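Local coordinates for protein Niban 2 (Homo sapiens, PDB 7CTP) that may suppress apoptosis and promote melanoma cell invasion, and pairs a PH domain with a largely helical remainder, at residues Y121-S126 / F157-W162; N73-Q78 / Y170-T175; I498-L503 / V539-V544; A324-K329 / K505-T510. One frame throughout, in Å; residues are numbered along the deposited sequence.

Contact 1. Residues Y121-S126 / F157-W162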
loop_
_atom_site.group_PDB
_atom_site.type_symbol
_atom_site.label_atom_id
_atom_site.label_comp_id
_atom_site.label_asym_id
_atom_site.label_seq_id
_atom_site.Cartn_x
_atom_site.Cartn_y
_atom_site.Cartn_z
ATOM N N TYR A 121 1.661 -6.662 8.290
ATOM C CA TYR A 121 1.927 -8.022 8.730
ATOM C C TYR A 121 2.393 -8.891 7.566
ATOM O O TYR A 121 2.202 -8.558 6.390
ATOM C CB TYR A 121 0.679 -8.646 9.376
ATOM C CG TYR A 121 0.517 -8.282 10.836
ATOM C CD1 TYR A 121 -0.055 -7.070 11.210
ATOM C CD2 TYR A 121 0.942 -9.146 11.841
ATOM C CE1 TYR A 121 -0.197 -6.720 12.550
ATOM C CE2 TYR A 121 0.798 -8.807 13.187
ATOM C CZ TYR A 121 0.228 -7.597 13.531
ATOM O OH TYR A 121 0.096 -7.260 14.871
ATOM N N LYS A 122 3.043 -10.005 7.921
ATOM C CA LYS A 122 3.429 -11.066 6.994
ATOM C C LYS A 122 2.958 -12.393 7.574
ATOM O O LYS A 122 2.915 -12.553 8.793
ATOM C CB LYS A 122 4.952 -11.129 6.791
ATOM C CG LYS A 122 5.588 -9.844 6.293
ATOM C CD LYS A 122 5.313 -9.640 4.805
ATOM C CE LYS A 122 6.281 -8.619 4.197
ATOM N NZ LYS A 122 5.678 -7.256 4.112
ATOM N N ILE A 123 2.627 -13.353 6.699
ATOM C CA ILE A 123 2.151 -14.671 7.126
ATOM C C ILE A 123 3.276 -15.685 7.004
ATOM O O ILE A 123 3.950 -15.747 5.969
ATOM C CB ILE A 123 0.938 -15.133 6.302
ATOM C CG1 ILE A 123 -0.242 -14.182 6.479
ATOM C CG2 ILE A 123 0.533 -16.560 6.700
ATOM C CD1 ILE A 123 -1.235 -14.270 5.325
ATOM N N LEU A 124 3.468 -16.491 8.049
ATOM C CA LEU A 124 4.380 -17.631 8.021
ATOM C C LEU A 124 3.568 -18.905 8.201
ATOM O O LEU A 124 2.613 -18.935 8.984
ATOM C CB LEU A 124 5.441 -17.541 9.132
ATOM C CG LEU A 124 6.482 -16.421 9.166
ATOM C CD1 LEU A 124 7.182 -16.261 7.828
ATOM C CD2 LEU A 124 5.858 -15.102 9.624
ATOM N N THR A 125 3.939 -19.967 7.481
ATOM C CA THR A 125 3.217 -21.230 7.602
ATOM C C THR A 125 4.043 -22.319 8.279
ATOM O O THR A 125 3.723 -23.506 8.144
ATOM C CB THR A 125 2.740 -21.723 6.234
ATOM O OG1 THR A 125 3.855 -21.791 5.349
ATOM C CG2 THR A 125 1.722 -20.772 5.647
ATOM N N SER A 126 5.105 -21.949 8.992
ATOM C CA SER A 126 5.820 -22.924 9.804
ATOM C C SER A 126 6.457 -22.208 10.982
ATOM O O SER A 126 6.845 -21.036 10.886
ATOM C CB SER A 126 6.863 -23.691 8.975
ATOM O OG SER A 126 8.148 -23.103 9.037
ATOM N N PHE A 157 -0.416 -27.658 11.075
ATOM C CA PHE A 157 -0.756 -26.643 10.077
ATOM C C PHE A 157 -0.884 -25.287 10.751
ATOM O O PHE A 157 -1.991 -24.786 10.976
ATOM C CB PHE A 157 -2.033 -27.029 9.338
ATOM C CG PHE A 157 -1.992 -28.425 8.794
ATOM C CD1 PHE A 157 -1.195 -28.729 7.701
ATOM C CD2 PHE A 157 -2.704 -29.444 9.405
ATOM C CE1 PHE A 157 -1.134 -30.021 7.210
ATOM C CE2 PHE A 157 -2.647 -30.734 8.919
ATOM C CZ PHE A 157 -1.862 -31.021 7.821
ATOM N N PRO A 158 0.237 -24.661 11.081
ATOM C CA PRO A 158 0.188 -23.350 11.728
ATOM C C PRO A 158 0.061 -22.230 10.706
ATOM O O PRO A 158 0.350 -22.394 9.519
ATOM C CB PRO A 158 1.531 -23.282 12.460
ATOM C CG PRO A 158 2.455 -24.048 11.546
ATOM C CD PRO A 158 1.624 -25.124 10.880
ATOM N N LEU A 159 -0.405 -21.081 11.198
ATOM C CA LEU A 159 -0.408 -19.816 10.470
ATOM C C LEU A 159 -0.039 -18.739 11.476
ATOM O O LEU A 159 -0.756 -18.550 12.464
ATOM C CB LEU A 159 -1.780 -19.514 9.850
ATOM C CG LEU A 159 -1.889 -19.099 8.382
ATOM C CD1 LEU A 159 -1.089 -20.036 7.515
ATOM C CD2 LEU A 159 -3.341 -19.110 7.947
ATOM N N ILE A 160 1.074 -18.049 11.246
ATOM C CA ILE A 160 1.601 -17.068 12.186
ATOM C C ILE A 160 1.605 -15.705 11.515
ATOM O O ILE A 160 2.034 -15.574 10.363
ATOM C CB ILE A 160 3.014 -17.453 12.670
ATOM C CG1 ILE A 160 2.937 -18.731 13.506
ATOM C CG2 ILE A 160 3.622 -16.311 13.492
ATOM C CD1 ILE A 160 4.271 -19.430 13.662
ATOM N N LEU A 161 1.113 -14.696 12.230
ATOM C CA LEU A 161 1.124 -13.321 11.756
ATOM C C LEU A 161 2.249 -12.566 12.458
ATOM O O LEU A 161 2.213 -12.399 13.683
ATOM C CB LEU A 161 -0.216 -12.643 12.041
ATOM C CG LEU A 161 -1.450 -13.247 11.380
ATOM C CD1 LEU A 161 -2.657 -12.354 11.667
ATOM C CD2 LEU A 161 -1.233 -13.403 9.898
ATOM N N TRP A 162 3.225 -12.096 11.679
ATOM C CA TRP A 162 4.372 -11.345 12.170
ATOM C C TRP A 162 4.278 -9.894 11.708
ATOM O O TRP A 162 3.812 -9.621 10.601
ATOM C CB TRP A 162 5.671 -11.970 11.654
ATOM C CG TRP A 162 6.930 -11.181 11.922
ATOM C CD1 TRP A 162 7.790 -11.336 12.977
ATOM C CD2 TRP A 162 7.485 -10.152 11.103
ATOM N NE1 TRP A 162 8.841 -10.458 12.868
ATOM C CE2 TRP A 162 8.676 -9.716 11.724
ATOM C CE3 TRP A 162 7.090 -9.551 9.904
ATOM C CZ2 TRP A 162 9.474 -8.713 11.183
ATOM C CZ3 TRP A 162 7.887 -8.551 9.367
ATOM C CH2 TRP A 162 9.058 -8.139 10.011
#
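Antiparallel strand pairing joins Y121-S126 to F157-W162 at one margin of the PH-domain sheet, where strand 122-124 is an outermost strand. K122 with W162 and L124 with I160 are hydrogen-bonded pairs, and I123 with L161 between them is a non-hydrogen-bonded pair. W162 N and K122 O, like L124 N and I160 O, are 2.9 Å apart. The I123 face is apolar: I123 CG1 lies 3.6 Å from L161 CD2, the two side chains lying side by side and pointing the same way, while I123 CG2 rests against CG and CD1 of L159. T125 CG2 presses close on L159 CD1, at 3.5 Å. On the other face K122 CG meets the W162 ring at its edge, 3.9 Å from CE3; chi1 of 172° carries that indole away from its own backbone N and alongside the lysine chain. Y121 sets ring atom CD2 3.7 Å from L161 CB, and its OH is bonded to R167 O. Replacing Y121 by an alanine would probably leave L161 CB without its aromatic neighbour and R167 O without the hydroxyl. Around the pair, helix 176-194 packs on I123 and L159 through L186 and W182, helix 127-134 lies against L124, I160 and W162, and strand 169-173 continues the sheet beyond 157-162.

Contact 2. Residues N73-Q78 / Y170-T175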
loop_
_atom_site.group_PDB
_atom_site.type_symbol
_atom_site.label_atom_id
_atom_site.label_comp_id
_atom_site.label_asym_id
_atom_site.label_seq_id
_atom_site.Cartn_x
_atom_site.Cartn_y
_atom_site.Cartn_z
ATOM N N ASN A 73 -13.642 -21.815 12.605
ATOM C CA ASN A 73 -12.974 -22.036 13.878
ATOM C C ASN A 73 -11.478 -22.211 13.670
ATOM O O ASN A 73 -11.038 -22.820 12.689
ATOM C CB ASN A 73 -13.548 -23.260 14.590
ATOM C CG ASN A 73 -14.984 -23.058 15.032
ATOM O OD1 ASN A 73 -15.379 -21.960 15.431
ATOM N ND2 ASN A 73 -15.777 -24.123 14.960
ATOM N N LEU A 74 -10.703 -21.655 14.601
ATOM C CA LEU A 74 -9.250 -21.742 14.614
ATOM C C LEU A 74 -8.796 -22.032 16.031
ATOM O O LEU A 74 -9.515 -21.764 16.998
ATOM C CB LEU A 74 -8.587 -20.431 14.166
ATOM C CG LEU A 74 -8.853 -19.910 12.765
ATOM C CD1 LEU A 74 -7.994 -18.701 12.450
ATOM C CD2 LEU A 74 -8.582 -21.031 11.804
ATOM N N PHE A 75 -7.581 -22.552 16.157
ATOM C CA PHE A 75 -6.894 -22.519 17.434
ATOM C C PHE A 75 -5.979 -21.302 17.463
ATOM O O PHE A 75 -5.345 -20.973 16.459
ATOM C CB PHE A 75 -6.096 -23.797 17.657
ATOM C CG PHE A 75 -6.939 -25.032 17.649
ATOM C CD1 PHE A 75 -7.942 -25.204 18.589
ATOM C CD2 PHE A 75 -6.735 -26.016 16.701
ATOM C CE1 PHE A 75 -8.723 -26.348 18.592
ATOM C CE2 PHE A 75 -7.517 -27.163 16.692
ATOM C CZ PHE A 75 -8.512 -27.325 17.639
ATOM N N GLN A 76 -5.946 -20.610 18.600
ATOM C CA GLN A 76 -5.063 -19.462 18.794
ATOM C C GLN A 76 -4.274 -19.615 20.084
ATOM O O GLN A 76 -4.842 -19.928 21.136
ATOM C CB GLN A 76 -5.841 -18.145 18.829
ATOM C CG GLN A 76 -4.911 -16.934 18.831
ATOM C CD GLN A 76 -5.568 -15.665 19.340
ATOM O OE1 GLN A 76 -6.687 -15.688 19.856
ATOM N NE2 GLN A 76 -4.862 -14.543 19.208
ATOM N N HIS A 77 -2.971 -19.384 20.004
ATOM C CA HIS A 77 -2.145 -19.361 21.202
ATOM C C HIS A 77 -2.444 -18.101 22.003
ATOM O O HIS A 77 -2.465 -16.999 21.447
ATOM C CB HIS A 77 -0.673 -19.411 20.818
ATOM C CG HIS A 77 0.259 -19.454 21.987
ATOM N ND1 HIS A 77 0.776 -18.317 22.572
ATOM C CD2 HIS A 77 0.772 -20.502 22.674
ATOM C CE1 HIS A 77 1.569 -18.664 23.571
ATOM N NE2 HIS A 77 1.584 -19.984 23.654
ATOM N N GLN A 78 -2.673 -18.261 23.309
ATOM C CA GLN A 78 -3.015 -17.148 24.192
ATOM C C GLN A 78 -1.760 -16.665 24.912
ATOM O O GLN A 78 -1.070 -17.454 25.565
ATOM C CB GLN A 78 -4.094 -17.560 25.196
ATOM C CG GLN A 78 -5.356 -18.081 24.540
ATOM C CD GLN A 78 -5.968 -17.085 23.572
ATOM O OE1 GLN A 78 -6.189 -15.925 23.915
ATOM N NE2 GLN A 78 -6.243 -17.534 22.349
ATOM N N TYR A 170 -0.464 -16.255 16.749
ATOM C CA TYR A 170 -0.146 -17.642 16.441
ATOM C C TYR A 170 -1.440 -18.435 16.357
ATOM O O TYR A 170 -2.179 -18.528 17.344
ATOM C CB TYR A 170 0.778 -18.234 17.503
ATOM C CG TYR A 170 1.897 -17.299 17.904
ATOM C CD1 TYR A 170 2.949 -17.036 17.038
ATOM C CD2 TYR A 170 1.891 -16.666 19.141
ATOM C CE1 TYR A 170 3.980 -16.178 17.401
ATOM C CE2 TYR A 170 2.917 -15.806 19.510
ATOM C CZ TYR A 170 3.956 -15.569 18.634
ATOM O OH TYR A 170 4.980 -14.714 18.998
ATOM N N PHE A 171 -1.717 -18.978 15.178
ATOM C CA PHE A 171 -2.894 -19.791 14.913
ATOM C C PHE A 171 -2.460 -21.167 14.427
ATOM O O PHE A 171 -1.347 -21.345 13.930
ATOM C CB PHE A 171 -3.789 -19.160 13.839
ATOM C CG PHE A 171 -4.202 -17.746 14.132
ATOM C CD1 PHE A 171 -5.133 -17.476 15.117
ATOM C CD2 PHE A 171 -3.678 -16.693 13.400
ATOM C CE1 PHE A 171 -5.529 -16.164 15.376
ATOM C CE2 PHE A 171 -4.060 -15.392 13.654
ATOM C CZ PHE A 171 -4.988 -15.125 14.643
ATOM N N CYS A 172 -3.347 -22.150 14.552
ATOM C CA CYS A 172 -3.157 -23.361 13.765
ATOM C C CYS A 172 -4.524 -23.912 13.373
ATOM O O CYS A 172 -5.560 -23.567 13.956
ATOM C CB CYS A 172 -2.273 -24.406 14.487
ATOM S SG CYS A 172 -2.943 -25.151 15.937
ATOM N N MET A 173 -4.508 -24.718 12.320
ATOM C CA MET A 173 -5.701 -25.308 11.739
ATOM C C MET A 173 -5.565 -26.824 11.743
ATOM O O MET A 173 -4.470 -27.379 11.874
ATOM C CB MET A 173 -5.934 -24.816 10.306
ATOM C CG MET A 173 -6.249 -23.333 10.197
ATOM S SD MET A 173 -4.731 -22.352 10.235
ATOM C CE MET A 173 -5.385 -20.709 10.473
ATOM N N MET A 174 -6.702 -27.482 11.571
ATOM C CA MET A 174 -6.741 -28.928 11.699
ATOM C C MET A 174 -6.284 -29.630 10.428
ATOM O O MET A 174 -5.738 -30.738 10.493
ATOM C CB MET A 174 -8.156 -29.354 12.067
ATOM C CG MET A 174 -8.229 -30.722 12.608
ATOM S SD MET A 174 -9.419 -30.812 13.938
ATOM C CE MET A 174 -10.617 -29.607 13.479
ATOM N N THR A 175 -6.492 -29.004 9.272
ATOM C CA THR A 175 -6.218 -29.615 7.982
ATOM C C THR A 175 -5.431 -28.651 7.111
ATOM O O THR A 175 -5.547 -27.427 7.254
ATOM C CB THR A 175 -7.512 -29.996 7.256
ATOM O OG1 THR A 175 -8.241 -28.807 6.929
ATOM C CG2 THR A 175 -8.379 -30.881 8.130
HETATM O O HOH W 1 -1.922 -15.518 19.195
#
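The ring of F171 has the carbonyl oxygen F75 O at its edge, in the ring plane, while Q76 CG and L74 CD1 approach it obliquely. Q76 runs beside this ring, CG 3.6 Å from F171 CE1, with its amide plane turned 27° from the ring. Y170 turns its edge toward the face of the H77 imidazole in an offset edge-to-face pair, centroids 5.8 Å apart and planes at 80°; W84 also meets H77 edge-to-face. On their shared face, C172 SG packs 3.8 Å from F75 CB and lies oblique to the F75 ring, a Cys sulfur-aromatic contact 5.2 Å from its centroid. L74 CD2 and M173 CE pack tightly at 3.5 Å. The backbones are antiparallel: F75 and C172 exchange both N-H...O bonds, and H77 N reaches Y170 O at 2.9 Å. With CG anti to its own N (chi1 -172°) and the chain extended beyond, Q76 carries NE2 to a water 3.1 Å away, which also accepts from Y170 N and donates to H77 O, 2.7 Å off. A leucine replacing Q76 would probably leave this water without its amide donor and Q78 NE2 without the OE1 acceptor. Strands 70-77 and 169-173, first and last of the PH-domain sheet along the chain, are neighbours in it. The chemistry is mixed: apolar and aromatic packing surrounds a buried glutamine whose polarity is met by water and the Q78 amide.

Contact 3. Residues I498-L503 / V539-V544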
loop_
_atom_site.group_PDB
_atom_site.type_symbol
_atom_site.label_atom_id
_atom_site.label_comp_id
_atom_site.label_asym_id
_atom_site.label_seq_id
_atom_site.Cartn_x
_atom_site.Cartn_y
_atom_site.Cartn_z
ATOM N N ILE A 498 12.115 3.744 -8.495
ATOM C CA ILE A 498 13.414 3.095 -8.323
ATOM C C ILE A 498 14.558 4.030 -8.698
ATOM O O ILE A 498 15.584 4.082 -8.012
ATOM C CB ILE A 498 13.469 1.791 -9.139
ATOM C CG1 ILE A 498 12.574 0.715 -8.503
ATOM C CG2 ILE A 498 14.920 1.310 -9.263
ATOM C CD1 ILE A 498 12.109 -0.350 -9.472
ATOM N N SER A 499 14.398 4.803 -9.769
ATOM C CA SER A 499 15.528 5.547 -10.322
ATOM C C SER A 499 15.764 6.881 -9.613
ATOM O O SER A 499 16.916 7.288 -9.426
ATOM C CB SER A 499 15.305 5.754 -11.820
ATOM O OG SER A 499 14.170 6.564 -12.059
ATOM N N ILE A 500 14.711 7.590 -9.222
ATOM C CA ILE A 500 14.903 8.944 -8.697
ATOM C C ILE A 500 15.577 8.900 -7.324
ATOM O O ILE A 500 16.523 9.673 -7.097
ATOM C CB ILE A 500 13.585 9.733 -8.684
ATOM C CG1 ILE A 500 13.173 10.080 -10.117
ATOM C CG2 ILE A 500 13.744 11.024 -7.897
ATOM C CD1 ILE A 500 11.840 10.790 -10.209
ATOM N N PRO A 501 15.174 8.034 -6.382
ATOM C CA PRO A 501 15.908 8.009 -5.099
ATOM C C PRO A 501 17.375 7.691 -5.274
ATOM O O PRO A 501 18.224 8.210 -4.536
ATOM C CB PRO A 501 15.189 6.917 -4.296
ATOM C CG PRO A 501 13.829 6.859 -4.885
ATOM C CD PRO A 501 14.041 7.090 -6.358
ATOM N N PHE A 502 17.688 6.837 -6.249
ATOM C CA PHE A 502 19.078 6.546 -6.572
ATOM C C PHE A 502 19.820 7.810 -7.000
ATOM O O PHE A 502 20.910 8.107 -6.495
ATOM C CB PHE A 502 19.130 5.486 -7.669
ATOM C CG PHE A 502 20.515 5.211 -8.182
ATOM C CD1 PHE A 502 21.349 4.339 -7.510
ATOM C CD2 PHE A 502 20.978 5.834 -9.336
ATOM C CE1 PHE A 502 22.637 4.085 -7.980
ATOM C CE2 PHE A 502 22.259 5.587 -9.811
ATOM C CZ PHE A 502 23.089 4.709 -9.127
ATOM N N LEU A 503 19.240 8.560 -7.936
ATOM C CA LEU A 503 19.877 9.780 -8.430
ATOM C C LEU A 503 20.021 10.816 -7.327
ATOM O O LEU A 503 21.060 11.476 -7.208
ATOM C CB LEU A 503 19.063 10.358 -9.583
ATOM C CG LEU A 503 19.101 9.599 -10.901
ATOM C CD1 LEU A 503 18.001 10.148 -11.784
ATOM C CD2 LEU A 503 20.467 9.742 -11.560
ATOM N N VAL A 539 13.213 18.698 -11.366
ATOM C CA VAL A 539 14.291 18.832 -12.347
ATOM C C VAL A 539 14.980 17.488 -12.558
ATOM O O VAL A 539 15.228 17.061 -13.693
ATOM C CB VAL A 539 15.289 19.918 -11.910
ATOM C CG1 VAL A 539 16.599 19.808 -12.713
ATOM C CG2 VAL A 539 14.673 21.303 -12.093
ATOM N N VAL A 540 15.265 16.785 -11.462
ATOM C CA VAL A 540 15.897 15.469 -11.562
ATOM C C VAL A 540 14.976 14.483 -12.272
ATOM O O VAL A 540 15.418 13.683 -13.111
ATOM C CB VAL A 540 16.295 14.961 -10.166
ATOM C CG1 VAL A 540 16.819 13.531 -10.257
ATOM C CG2 VAL A 540 17.333 15.885 -9.557
ATOM N N LEU A 541 13.683 14.509 -11.930
ATOM C CA LEU A 541 12.720 13.618 -12.573
ATOM C C LEU A 541 12.749 13.779 -14.084
ATOM O O LEU A 541 12.631 12.794 -14.822
ATOM C CB LEU A 541 11.307 13.880 -12.038
ATOM C CG LEU A 541 10.138 13.059 -12.602
ATOM C CD1 LEU A 541 9.117 12.783 -11.513
ATOM C CD2 LEU A 541 9.458 13.761 -13.778
ATOM N N GLN A 542 12.898 15.016 -14.564
ATOM C CA GLN A 542 12.828 15.247 -16.002
ATOM C C GLN A 542 14.030 14.653 -16.728
ATOM O O GLN A 542 13.941 14.363 -17.925
ATOM C CB GLN A 542 12.703 16.740 -16.295
ATOM C CG GLN A 542 11.294 17.288 -16.068
ATOM C CD GLN A 542 10.236 16.538 -16.854
ATOM O OE1 GLN A 542 10.419 16.235 -18.034
ATOM N NE2 GLN A 542 9.115 16.239 -16.204
ATOM N N THR A 543 15.142 14.425 -16.022
ATOM C CA THR A 543 16.320 13.851 -16.670
ATOM C C THR A 543 16.154 12.365 -16.974
ATOM O O THR A 543 16.817 11.846 -17.879
ATOM C CB THR A 543 17.564 14.064 -15.808
ATOM O OG1 THR A 543 17.484 13.236 -14.639
ATOM C CG2 THR A 543 17.692 15.505 -15.402
ATOM N N VAL A 544 15.299 11.651 -16.238
ATOM C CA VAL A 544 15.035 10.252 -16.574
ATOM C C VAL A 544 13.781 10.068 -17.409
ATOM O O VAL A 544 13.551 8.959 -17.919
ATOM C CB VAL A 544 14.917 9.363 -15.319
ATOM C CG1 VAL A 544 16.241 9.218 -14.646
ATOM C CG2 VAL A 544 13.862 9.906 -14.367
#
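S499 opens the contact, its OG 4.1 Å from V544 CG2; that hydroxyl is hydrogen-bonded to L495 O in the preceding turn, so its polar bond stays within its own helix. I500 follows with a longer reach. Its CG1 stands anti to the carbonyl carbon (chi1 -71°) and the chain is extended at chi2, which brings CD1 onto the flank of L541: 3.6 Å from CD1 and equally near CB, the two side chains meeting at a slant. The helix is kinked at P501, whose ring nitrogen makes no bond to the turn before. One turn on from S499, L503 is directed toward the partner helix and lies alongside V540 and V544, pointing the opposite way to each. Its CD1 touches V544 CG1 at 3.5 Å, closer than usual for carbons, and lies 3.9 Å from V540 CG1. Beside L503, T543 turns its hydroxyl back on its own helix, OG1 donating to V540 O at 2.6 Å, on a lone pair in the carbonyl plane; the same oxygen also receives T543 N. V338 and C333 close around L503, while V334 and L496 add to the cover of V544. No hydrogen bond passes between the segments; the contact is almost wholly aliphatic, S499 OG and T543 OG1 only brushing carbons. The segment axes approach to 9.9 Å at 125°, and their helices, 464-511 and 532-555, form an interface characteristic of an all-helical bundle.

Contact 4. Residues A324-K329 / K505-T510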
loop_
_atom_site.group_PDB
_atom_site.type_symbol
_atom_site.label_atom_id
_atom_site.label_comp_id
_atom_site.label_asym_id
_atom_site.label_seq_id
_atom_site.Cartn_x
_atom_site.Cartn_y
_atom_site.Cartn_z
ATOM N N ALA A 324 20.532 24.939 -14.361
ATOM C CA ALA A 324 21.870 25.446 -14.652
ATOM C C ALA A 324 22.906 24.843 -13.716
ATOM O O ALA A 324 24.043 24.577 -14.121
ATOM C CB ALA A 324 21.889 26.973 -14.551
ATOM N N PHE A 325 22.514 24.588 -12.468
ATOM C CA PHE A 325 23.433 24.121 -11.439
ATOM C C PHE A 325 23.666 22.612 -11.517
ATOM O O PHE A 325 24.807 22.148 -11.419
ATOM C CB PHE A 325 22.883 24.530 -10.071
ATOM C CG PHE A 325 23.529 23.845 -8.900
ATOM C CD1 PHE A 325 24.850 24.093 -8.570
ATOM C CD2 PHE A 325 22.792 22.986 -8.096
ATOM C CE1 PHE A 325 25.433 23.471 -7.479
ATOM C CE2 PHE A 325 23.370 22.363 -7.004
ATOM C CZ PHE A 325 24.693 22.605 -6.697
ATOM N N ILE A 326 22.609 21.830 -11.717
ATOM C CA ILE A 326 22.690 20.390 -11.507
ATOM C C ILE A 326 22.509 19.565 -12.779
ATOM O O ILE A 326 22.880 18.379 -12.778
ATOM C CB ILE A 326 21.679 19.936 -10.433
ATOM C CG1 ILE A 326 22.120 18.600 -9.834
ATOM C CG2 ILE A 326 20.300 19.778 -11.048
ATOM C CD1 ILE A 326 23.550 18.628 -9.327
ATOM N N LEU A 327 21.952 20.133 -13.850
ATOM C CA LEU A 327 21.626 19.321 -15.022
ATOM C C LEU A 327 22.831 18.599 -15.621
ATOM O O LEU A 327 22.682 17.417 -15.975
ATOM C CB LEU A 327 20.936 20.182 -16.087
ATOM C CG LEU A 327 20.221 19.419 -17.198
ATOM C CD1 LEU A 327 19.245 18.427 -16.601
ATOM C CD2 LEU A 327 19.503 20.375 -18.134
ATOM N N PRO A 328 24.015 19.216 -15.775
ATOM C CA PRO A 328 25.153 18.455 -16.324
ATOM C C PRO A 328 25.453 17.173 -15.564
ATOM O O PRO A 328 25.503 16.091 -16.164
ATOM C CB PRO A 328 26.312 19.455 -16.228
ATOM C CG PRO A 328 25.663 20.785 -16.340
ATOM C CD PRO A 328 24.363 20.638 -15.590
ATOM N N LYS A 329 25.639 17.273 -14.247
ATOM C CA LYS A 329 25.965 16.103 -13.439
ATOM C C LYS A 329 24.816 15.103 -13.415
ATOM O O LYS A 329 25.048 13.889 -13.426
ATOM C CB LYS A 329 26.344 16.535 -12.024
ATOM C CG LYS A 329 27.650 17.318 -11.957
ATOM C CD LYS A 329 27.913 17.847 -10.561
ATOM C CE LYS A 329 29.262 18.552 -10.476
ATOM N NZ LYS A 329 29.299 19.797 -11.291
ATOM N N LYS A 505 20.308 10.400 -4.157
ATOM C CA LYS A 505 21.376 10.011 -3.243
ATOM C C LYS A 505 22.747 10.283 -3.852
ATOM O O LYS A 505 23.629 10.843 -3.190
ATOM C CB LYS A 505 21.240 8.543 -2.857
ATOM C CG LYS A 505 22.281 8.133 -1.824
ATOM C CD LYS A 505 22.311 6.635 -1.627
ATOM C CE LYS A 505 21.571 6.250 -0.355
ATOM N NZ LYS A 505 21.110 4.834 -0.390
ATOM N N LYS A 506 22.939 9.916 -5.123
ATOM C CA LYS A 506 24.218 10.178 -5.784
ATOM C C LYS A 506 24.498 11.674 -5.872
ATOM O O LYS A 506 25.648 12.114 -5.718
ATOM C CB LYS A 506 24.225 9.554 -7.179
ATOM C CG LYS A 506 24.188 8.032 -7.196
ATOM C CD LYS A 506 25.442 7.425 -6.580
ATOM C CE LYS A 506 25.346 5.892 -6.560
ATOM N NZ LYS A 506 26.348 5.289 -5.630
ATOM N N LEU A 507 23.458 12.477 -6.114
ATOM C CA LEU A 507 23.628 13.921 -6.254
ATOM C C LEU A 507 23.679 14.660 -4.919
ATOM O O LEU A 507 24.000 15.850 -4.908
ATOM C CB LEU A 507 22.508 14.499 -7.127
ATOM C CG LEU A 507 22.490 14.056 -8.599
ATOM C CD1 LEU A 507 21.187 14.442 -9.288
ATOM C CD2 LEU A 507 23.684 14.632 -9.351
ATOM N N ALA A 508 23.399 13.991 -3.801
ATOM C CA ALA A 508 23.290 14.701 -2.527
ATOM C C ALA A 508 24.564 15.433 -2.114
ATOM O O ALA A 508 24.445 16.566 -1.611
ATOM C CB ALA A 508 22.843 13.738 -1.422
ATOM N N PRO A 509 25.778 14.877 -2.264
ATOM C CA PRO A 509 26.968 15.660 -1.892
ATOM C C PRO A 509 27.104 16.943 -2.688
ATOM O O PRO A 509 27.634 17.935 -2.174
ATOM C CB PRO A 509 28.129 14.694 -2.170
ATOM C CG PRO A 509 27.522 13.344 -2.100
ATOM C CD PRO A 509 26.148 13.511 -2.672
ATOM N N THR A 510 26.609 16.964 -3.924
ATOM C CA THR A 510 26.661 18.184 -4.717
ATOM C C THR A 510 25.644 19.205 -4.222
ATOM O O THR A 510 25.955 20.396 -4.097
ATOM C CB THR A 510 26.423 17.859 -6.194
ATOM O OG1 THR A 510 27.463 16.989 -6.668
ATOM C CG2 THR A 510 26.421 19.126 -7.032
#
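I326 and T510 form the close part of this helix-helix contact, with I326 CD1 3.7 Å from T510 CG2. The isoleucine points toward the other helix with CG1 anti to its backbone N (chi1 -158°), and the same CD1 reaches L507 CD2 at 4.0 Å. F325 comes in alongside T510 from the opposite direction: its CZ lies 3.6 Å from T510 O, which sits at the ring edge, in plane, and 3.9 Å from T510 CG2. The T510 methyl thus touches both the isoleucine tip and the rim of the phenylalanine ring. K329 marks the looser, solvent-facing side. Its aliphatic chain passes across T510, CD 4.0 Å from OG1, and its CB stands 4.2 Å from L507 CD2. Y536 of helix 532-555 touches both I326 and L507; separately, R517 makes a cation-pi contact with F325. The segment axes lie 11.2 Å apart at 134°, so the segments meet through a few side chains and one backbone oxygen. This is antiparallel-leaning packing of two long helices of the helical part, kinked at P328 and P509; without hydrogen bonds between the segments, cohesion is likely to rest on dispersion and water exclusion around I326 and L507.

The four contacts fall into two groups on distant parts of the chain. Contacts 1 and 2 share the PH-domain sheet, with centres 11 Å apart, and are joined directly where strand 157-162 pairs with strand 169-173; contact 1 lies at the sheet margin, whereas contact 2 is buried more deeply in it. Contacts 3 and 4 both use helix 464-511 and touch through T543 and L327, yet contact 4 includes an exposed lysine that contact 3 lacks. Contacts 2 and 4 have centres about 55 Å apart. Backbone hydrogen bonds set the register in the sheet, while the helical pairs have none between their segments and depend on side-chain shape.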